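Local coordinates for protein glutathione S-transferase delta (Bombyx mori, PDB 3VK9) that probably catalyses the conjugation of glutathione to electrophilic substrates, as a homodimeric delta-class glutathione transferase, at residues 98-109 / 131-142. Sequence-based numbering, arbitrary orientation.
Sequences RLYFDIGTLYQR and KVQEALQLLDKF
Arg-109 reaches across to 131-142 as a knob among Lys-131, Val-132, Glu-134 and Ala-135. Along its chain, CB lies by CG2 of Val-132, and Arg-109 CD passes 3.2 Å from Lys-131 O and also meets the Ala-135 methyl. The chain runs extended from CG to NE, which carries Arg-109 NH1 to a hydrogen bond with Lys-131 O, 3.0 Å and 154° at the hydrogen; that carbonyl also takes the helical N-H of Ala-135, from the opposite face of its plane. Arg-109 NH1 makes a longer salt bridge, 3.6 Å, to Glu-134 OE1, while Thr-105 CG2 and Lys-131 CD cover the two guanidinium faces. An alanine here would probably deprive Glu-134 of one cationic partner, leaving it the weak bridge to Lys-131, and open a gap beside Ala-135. Both helices belong to the all-helical C-terminal domain of the GST fold; the axes of 98-109 and 131-142 cross at -133° and come within 8.9 Å. Further along, Phe-101 fits among Ala-135, Leu-138, Leu-139 and Phe-142, whose CE2 points into its face in a T-shaped pair. Arg-98 lies flat on the Phe-142 ring, planes 8° apart, a cation-pi stack; its NE bonds Val-149 O, and a water links NH2 to Phe-142 O.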
ATOM      1  N   ARG A  98       4.567   7.828   2.427  1.00  9.03           N
ATOM      2  CA  ARG A  98       5.479   7.551   1.317  1.00 11.12           C
ATOM      3  C   ARG A  98       5.465   6.062   0.958  1.00 16.56           C
ATOM      4  O   ARG A  98       5.597   5.709  -0.211  1.00 15.96           O
ATOM      5  CB  ARG A  98       6.914   8.028   1.611  1.00  5.80           C
ATOM      6  CG  ARG A  98       7.046   9.528   1.866  1.00 10.01           C
ATOM      7  CD  ARG A  98       6.588  10.365   0.676  1.00 13.14           C
ATOM      8  NE  ARG A  98       6.957  11.765   0.856  1.00 17.86           N
ATOM      9  CZ  ARG A  98       6.101  12.777   0.837  1.00 14.14           C
ATOM     10  NH1 ARG A  98       4.817  12.566   0.605  1.00 14.46           N
ATOM     11  NH2 ARG A  98       6.538  14.009   1.032  1.00 15.05           N
ATOM     12  N   LEU A  99       5.304   5.194   1.961  1.00  8.75           N
ATOM     13  CA  LEU A  99       5.202   3.757   1.696  1.00  6.66           C
ATOM     14  C   LEU A  99       3.967   3.419   0.848  1.00  9.83           C
ATOM     15  O   LEU A  99       4.058   2.635  -0.097  1.00  8.60           O
ATOM     16  CB  LEU A  99       5.244   2.938   2.997  1.00 11.90           C
ATOM     17  CG  LEU A  99       6.601   2.898   3.726  1.00  9.37           C
ATOM     18  CD1 LEU A  99       6.459   2.262   5.123  1.00  8.32           C
ATOM     19  CD2 LEU A  99       7.665   2.187   2.883  1.00  6.14           C
ATOM     20  N   TYR A 100       2.825   4.031   1.172  1.00  6.72           N
ATOM     21  CA  TYR A 100       1.610   3.824   0.389  1.00 11.23           C
ATOM     22  C   TYR A 100       1.694   4.438  -1.013  1.00 10.76           C
ATOM     23  O   TYR A 100       1.177   3.873  -1.979  1.00 13.85           O
ATOM     24  CB  TYR A 100       0.376   4.282   1.167  1.00  6.09           C
ATOM     25  CG  TYR A 100       0.082   3.317   2.275  1.00 11.70           C
ATOM     26  CD1 TYR A 100      -0.486   2.075   1.984  1.00 11.03           C
ATOM     27  CD2 TYR A 100       0.422   3.604   3.599  1.00  6.05           C
ATOM     28  CE1 TYR A 100      -0.746   1.160   2.964  1.00 13.40           C
ATOM     29  CE2 TYR A 100       0.166   2.672   4.611  1.00 10.14           C
ATOM     30  CZ  TYR A 100      -0.422   1.455   4.271  1.00  6.32           C
ATOM     31  OH  TYR A 100      -0.692   0.503   5.209  1.00  6.50           O
ATOM     32  N   PHE A 101       2.385   5.564  -1.123  1.00 11.60           N
ATOM     33  CA  PHE A 101       2.702   6.147  -2.427  1.00  7.80           C
ATOM     34  C   PHE A 101       3.513   5.155  -3.264  1.00  6.01           C
ATOM     35  O   PHE A 101       3.257   4.959  -4.450  1.00 10.40           O
ATOM     36  CB  PHE A 101       3.496   7.438  -2.237  1.00 10.34           C
ATOM     37  CG  PHE A 101       4.121   7.961  -3.501  1.00  8.33           C
ATOM     38  CD1 PHE A 101       3.342   8.606  -4.473  1.00  8.22           C
ATOM     39  CD2 PHE A 101       5.495   7.851  -3.707  1.00 11.60           C
ATOM     40  CE1 PHE A 101       3.925   9.111  -5.636  1.00 10.81           C
ATOM     41  CE2 PHE A 101       6.087   8.342  -4.871  1.00  6.66           C
ATOM     42  CZ  PHE A 101       5.290   8.973  -5.839  1.00 11.07           C
ATOM     43  N   ASP A 102       4.510   4.546  -2.634  1.00  9.87           N
ATOM     44  CA  ASP A 102       5.351   3.554  -3.287  1.00  9.59           C
ATOM     45  C   ASP A 102       4.531   2.378  -3.858  1.00 11.12           C
ATOM     46  O   ASP A 102       4.554   2.123  -5.071  1.00 12.05           O
ATOM     47  CB  ASP A 102       6.428   3.041  -2.319  1.00  9.08           C
ATOM     48  CG  ASP A 102       7.364   2.029  -2.974  1.00 18.54           C
ATOM     49  OD1 ASP A 102       7.688   2.226  -4.179  1.00 15.26           O
ATOM     50  OD2 ASP A 102       7.757   1.051  -2.287  1.00 12.53           O
ATOM     51  N   ILE A 103       3.789   1.672  -3.010  1.00 12.96           N
ATOM     52  CA  ILE A 103       3.046   0.504  -3.498  1.00  7.09           C
ATOM     53  C   ILE A 103       1.879   0.859  -4.451  1.00  6.58           C
ATOM     54  O   ILE A 103       1.718   0.237  -5.497  1.00  6.90           O
ATOM     55  CB  ILE A 103       2.524  -0.386  -2.342  1.00 10.92           C
ATOM     56  CG1 ILE A 103       1.949  -1.696  -2.905  1.00 10.10           C
ATOM     57  CG2 ILE A 103       1.495   0.371  -1.492  1.00  9.70           C
ATOM     58  CD1 ILE A 103       1.629  -2.768  -1.846  1.00  7.78           C
ATOM     59  N   GLY A 104       1.083   1.855  -4.085  1.00  6.57           N
ATOM     60  CA  GLY A 104      -0.151   2.151  -4.799  1.00  9.93           C
ATOM     61  C   GLY A 104      -0.005   3.038  -6.017  1.00 14.18           C
ATOM     62  O   GLY A 104      -0.858   3.049  -6.908  1.00 10.99           O
ATOM     63  N   THR A 105       1.088   3.782  -6.066  1.00 10.59           N
ATOM     64  CA  THR A 105       1.270   4.731  -7.147  1.00 13.66           C
ATOM     65  C   THR A 105       2.534   4.482  -7.960  1.00 15.50           C
ATOM     66  O   THR A 105       2.448   4.090  -9.121  1.00  9.71           O
ATOM     67  CB  THR A 105       1.253   6.189  -6.637  1.00 14.67           C
ATOM     68  OG1 THR A 105      -0.005   6.452  -5.994  1.00 12.63           O
ATOM     69  CG2 THR A 105       1.449   7.181  -7.798  1.00 13.37           C
ATOM     70  N   LEU A 106       3.703   4.690  -7.361  1.00 12.70           N
ATOM     71  CA  LEU A 106       4.940   4.622  -8.131  0.65 16.36           C
ATOM     72  C   LEU A 106       5.196   3.220  -8.669  1.00 16.30           C
ATOM     73  O   LEU A 106       5.306   3.016  -9.885  1.00 13.75           O
ATOM     74  CB  LEU A 106       6.145   5.137  -7.330  0.65 15.12           C
ATOM     75  CG  LEU A 106       7.346   5.498  -8.213  0.65 11.92           C
ATOM     76  CD1 LEU A 106       7.953   6.818  -7.788  0.65 13.05           C
ATOM     77  CD2 LEU A 106       8.403   4.384  -8.243  0.65  9.83           C
ATOM     78  N   TYR A 107       5.274   2.245  -7.780  1.00  8.79           N
ATOM     79  CA  TYR A 107       5.608   0.914  -8.244  1.00  7.07           C
ATOM     80  C   TYR A 107       4.449   0.289  -9.025  1.00 11.45           C
ATOM     81  O   TYR A 107       4.654  -0.435  -9.992  1.00 14.20           O
ATOM     82  CB  TYR A 107       6.093   0.009  -7.103  1.00 14.01           C
ATOM     83  CG  TYR A 107       6.599  -1.301  -7.643  1.00 16.85           C
ATOM     84  CD1 TYR A 107       7.875  -1.404  -8.168  1.00 23.20           C
ATOM     85  CD2 TYR A 107       5.787  -2.417  -7.680  1.00 27.74           C
ATOM     86  CE1 TYR A 107       8.339  -2.595  -8.703  1.00 28.29           C
ATOM     87  CE2 TYR A 107       6.246  -3.621  -8.216  1.00 36.45           C
ATOM     88  CZ  TYR A 107       7.524  -3.698  -8.721  1.00 29.70           C
ATOM     89  OH  TYR A 107       7.990  -4.882  -9.247  1.00 43.57           O
ATOM     90  N   GLN A 108       3.226   0.610  -8.636  1.00 12.39           N
ATOM     91  CA  GLN A 108       2.069   0.108  -9.363  1.00 17.77           C
ATOM     92  C   GLN A 108       2.098   0.593 -10.805  1.00 12.51           C
ATOM     93  O   GLN A 108       1.877  -0.174 -11.730  1.00 13.23           O
ATOM     94  CB  GLN A 108       0.770   0.549  -8.681  1.00 14.36           C
ATOM     95  CG  GLN A 108      -0.469  -0.010  -9.338  1.00 20.82           C
ATOM     96  CD  GLN A 108      -0.517  -1.528  -9.259  1.00 30.59           C
ATOM     97  OE1 GLN A 108      -0.546  -2.109  -8.165  1.00 32.40           O
ATOM     98  NE2 GLN A 108      -0.503  -2.181 -10.420  1.00 28.18           N
ATOM     99  N   ARG A 109       2.371   1.877 -10.990  1.00 17.25           N
ATOM    100  CA  ARG A 109       2.371   2.451 -12.323  1.00 17.31           C
ATOM    101  C   ARG A 109       3.493   1.866 -13.141  1.00 14.28           C
ATOM    102  O   ARG A 109       3.303   1.552 -14.316  1.00 12.26           O
ATOM    103  CB  ARG A 109       2.462   3.978 -12.261  1.00 16.10           C
ATOM    104  CG  ARG A 109       1.155   4.574 -11.788  1.00 19.82           C
ATOM    105  CD  ARG A 109       1.239   6.052 -11.557  1.00 21.67           C
ATOM    106  NE  ARG A 109      -0.049   6.553 -11.097  1.00 22.86           N
ATOM    107  CZ  ARG A 109      -0.421   7.820 -11.186  1.00 23.44           C
ATOM    108  NH1 ARG A 109       0.398   8.700 -11.735  1.00 19.44           N
ATOM    109  NH2 ARG A 109      -1.612   8.200 -10.741  1.00 22.97           N
ATOM    110  N   LYS A 131       1.829   7.956 -16.997  1.00 16.52           N
ATOM    111  CA  LYS A 131       1.430   7.754 -15.612  1.00 19.33           C
ATOM    112  C   LYS A 131       2.671   7.554 -14.734  1.00 20.72           C
ATOM    113  O   LYS A 131       2.716   8.019 -13.594  1.00 17.61           O
ATOM    114  CB  LYS A 131       0.457   6.577 -15.487  1.00 15.51           C
ATOM    115  CG  LYS A 131      -0.950   6.877 -16.005  1.00 23.41           C
ATOM    116  CD  LYS A 131      -1.956   6.888 -14.860  1.00 32.77           C
ATOM    117  CE  LYS A 131      -3.244   7.636 -15.240  1.00 43.74           C
ATOM    118  NZ  LYS A 131      -3.104   9.127 -15.171  1.00 44.12           N
ATOM    119  N   VAL A 132       3.679   6.870 -15.264  1.00 14.27           N
ATOM    120  CA  VAL A 132       4.932   6.732 -14.531  1.00 15.60           C
ATOM    121  C   VAL A 132       5.637   8.091 -14.395  1.00 18.84           C
ATOM    122  O   VAL A 132       6.152   8.419 -13.326  1.00 11.20           O
ATOM    123  CB  VAL A 132       5.893   5.724 -15.193  1.00 15.86           C
ATOM    124  CG1 VAL A 132       7.207   5.668 -14.414  1.00 13.59           C
ATOM    125  CG2 VAL A 132       5.255   4.354 -15.261  1.00 18.64           C
ATOM    126  N   GLN A 133       5.656   8.875 -15.477  1.00  9.78           N
ATOM    127  CA  GLN A 133       6.260  10.208 -15.424  1.00 17.79           C
ATOM    128  C   GLN A 133       5.589  11.024 -14.311  1.00 14.61           C
ATOM    129  O   GLN A 133       6.261  11.715 -13.546  1.00 15.24           O
ATOM    130  CB  GLN A 133       6.139  10.943 -16.774  1.00 17.26           C
ATOM    131  CG  GLN A 133       6.743  10.180 -17.975  1.00 15.03           C
ATOM    132  CD  GLN A 133       8.263  10.009 -17.880  1.00 13.88           C
ATOM    133  OE1 GLN A 133       8.934  10.714 -17.125  1.00 14.89           O
ATOM    134  NE2 GLN A 133       8.809   9.067 -18.655  1.00 16.84           N
ATOM    135  N   GLU A 134       4.261  10.945 -14.223  1.00 13.53           N
ATOM    136  CA  GLU A 134       3.536  11.714 -13.206  1.00 14.51           C
ATOM    137  C   GLU A 134       3.878  11.233 -11.790  1.00 13.06           C
ATOM    138  O   GLU A 134       3.909  12.019 -10.847  1.00 14.96           O
ATOM    139  CB  GLU A 134       2.019  11.634 -13.426  1.00 19.18           C
ATOM    140  CG  GLU A 134       1.543  12.156 -14.766  1.00 29.17           C
ATOM    141  CD  GLU A 134       0.077  11.819 -15.043  1.00 39.38           C
ATOM    142  OE1 GLU A 134      -0.545  11.094 -14.225  1.00 41.30           O
ATOM    143  OE2 GLU A 134      -0.447  12.285 -16.084  1.00 38.24           O
ATOM    144  N   ALA A 135       4.108   9.936 -11.628  1.00 14.84           N
ATOM    145  CA  ALA A 135       4.508   9.445 -10.316  1.00 16.70           C
ATOM    146  C   ALA A 135       5.883  10.029  -9.943  1.00 15.06           C
ATOM    147  O   ALA A 135       6.118  10.442  -8.809  1.00 12.06           O
ATOM    148  CB  ALA A 135       4.535   7.951 -10.304  1.00 12.91           C
ATOM    149  N   LEU A 136       6.776  10.086 -10.921  1.00 11.55           N
ATOM    150  CA  LEU A 136       8.106  10.632 -10.710  1.00  8.26           C
ATOM    151  C   LEU A 136       8.073  12.132 -10.445  1.00 11.79           C
ATOM    152  O   LEU A 136       8.877  12.645  -9.677  1.00 13.72           O
ATOM    153  CB  LEU A 136       9.002  10.329 -11.916  1.00 13.92           C
ATOM    154  CG  LEU A 136       9.535   8.894 -12.048  1.00 18.81           C
ATOM    155  CD1 LEU A 136      10.132   8.634 -13.449  1.00 13.65           C
ATOM    156  CD2 LEU A 136      10.559   8.604 -10.960  1.00 17.13           C
ATOM    157  N   GLN A 137       7.164  12.834 -11.111  1.00 10.54           N
ATOM    158  CA  GLN A 137       6.977  14.259 -10.867  1.00 10.25           C
ATOM    159  C   GLN A 137       6.518  14.513  -9.431  1.00  8.98           C
ATOM    160  O   GLN A 137       6.991  15.436  -8.775  1.00 16.33           O
ATOM    161  CB  GLN A 137       5.978  14.849 -11.870  1.00 17.89           C
ATOM    162  CG  GLN A 137       6.556  14.985 -13.272  1.00 31.08           C
ATOM    163  CD  GLN A 137       5.498  14.946 -14.368  1.00 34.25           C
ATOM    164  OE1 GLN A 137       4.321  15.252 -14.132  1.00 32.63           O
ATOM    165  NE2 GLN A 137       5.915  14.560 -15.576  1.00 26.47           N
ATOM    166  N   LEU A 138       5.609  13.680  -8.944  1.00  9.22           N
ATOM    167  CA  LEU A 138       5.189  13.732  -7.542  1.00  9.64           C
ATOM    168  C   LEU A 138       6.372  13.478  -6.600  1.00 12.26           C
ATOM    169  O   LEU A 138       6.539  14.178  -5.592  1.00 13.99           O
ATOM    170  CB  LEU A 138       4.071  12.723  -7.276  1.00 12.79           C
ATOM    171  CG  LEU A 138       2.711  13.077  -7.906  1.00 19.93           C
ATOM    172  CD1 LEU A 138       1.731  11.896  -7.803  1.00 11.26           C
ATOM    173  CD2 LEU A 138       2.114  14.318  -7.249  1.00 20.27           C
ATOM    174  N   LEU A 139       7.206  12.495  -6.936  1.00 10.72           N
ATOM    175  CA  LEU A 139       8.366  12.178  -6.099  1.00 12.21           C
ATOM    176  C   LEU A 139       9.300  13.382  -6.092  1.00 14.75           C
ATOM    177  O   LEU A 139       9.831  13.784  -5.054  1.00 10.51           O
ATOM    178  CB  LEU A 139       9.107  10.943  -6.635  1.00  8.90           C
ATOM    179  CG  LEU A 139      10.344  10.500  -5.852  1.00 10.06           C
ATOM    180  CD1 LEU A 139      10.053  10.396  -4.355  1.00  9.43           C
ATOM    181  CD2 LEU A 139      10.897   9.167  -6.370  1.00 10.09           C
ATOM    182  N   ASP A 140       9.475  13.961  -7.270  1.00 15.63           N
ATOM    183  CA  ASP A 140      10.385  15.088  -7.417  1.00 15.52           C
ATOM    184  C   ASP A 140       9.876  16.265  -6.563  1.00 14.21           C
ATOM    185  O   ASP A 140      10.668  16.995  -5.968  1.00 15.56           O
ATOM    186  CB  ASP A 140      10.525  15.454  -8.895  1.00 11.08           C
ATOM    187  CG  ASP A 140      11.682  16.423  -9.156  1.00 16.56           C
ATOM    188  OD1 ASP A 140      12.843  16.016  -9.017  1.00 11.70           O
ATOM    189  OD2 ASP A 140      11.421  17.575  -9.523  1.00 22.55           O
ATOM    190  N   LYS A 141       8.556  16.416  -6.463  1.00 16.66           N
ATOM    191  CA  LYS A 141       7.986  17.467  -5.615  0.53 17.21           C
ATOM    192  C   LYS A 141       8.216  17.166  -4.136  1.00 17.28           C
ATOM    193  O   LYS A 141       8.660  18.045  -3.389  1.00 20.92           O
ATOM    194  CB  LYS A 141       6.492  17.667  -5.887  0.53 20.09           C
ATOM    195  CG  LYS A 141       6.065  19.135  -6.036  0.53 21.67           C
ATOM    196  CD  LYS A 141       6.406  19.955  -4.801  0.53 21.66           C
ATOM    197  CE  LYS A 141       5.667  21.294  -4.773  0.53 19.23           C
ATOM    198  NZ  LYS A 141       6.281  22.334  -5.662  0.53 23.81           N
ATOM    199  N   PHE A 142       7.931  15.928  -3.718  1.00 16.05           N
ATOM    200  CA  PHE A 142       8.169  15.491  -2.340  1.00 15.66           C
ATOM    201  C   PHE A 142       9.597  15.812  -1.898  1.00 19.85           C
ATOM    202  O   PHE A 142       9.853  16.061  -0.724  1.00 20.52           O
ATOM    203  CB  PHE A 142       7.956  13.976  -2.190  1.00 18.46           C
ATOM    204  CG  PHE A 142       6.581  13.505  -2.584  1.00 16.37           C
ATOM    205  CD1 PHE A 142       5.502  14.381  -2.604  1.00 15.39           C
ATOM    206  CD2 PHE A 142       6.373  12.189  -2.952  1.00  8.92           C
ATOM    207  CE1 PHE A 142       4.242  13.940  -2.985  1.00 15.16           C
ATOM    208  CE2 PHE A 142       5.116  11.748  -3.328  1.00 15.22           C
ATOM    209  CZ  PHE A 142       4.051  12.631  -3.345  1.00 13.45           C
TER
HETATM  210  O   HOH W   1       8.907  15.279   1.679  1.00 17.23           O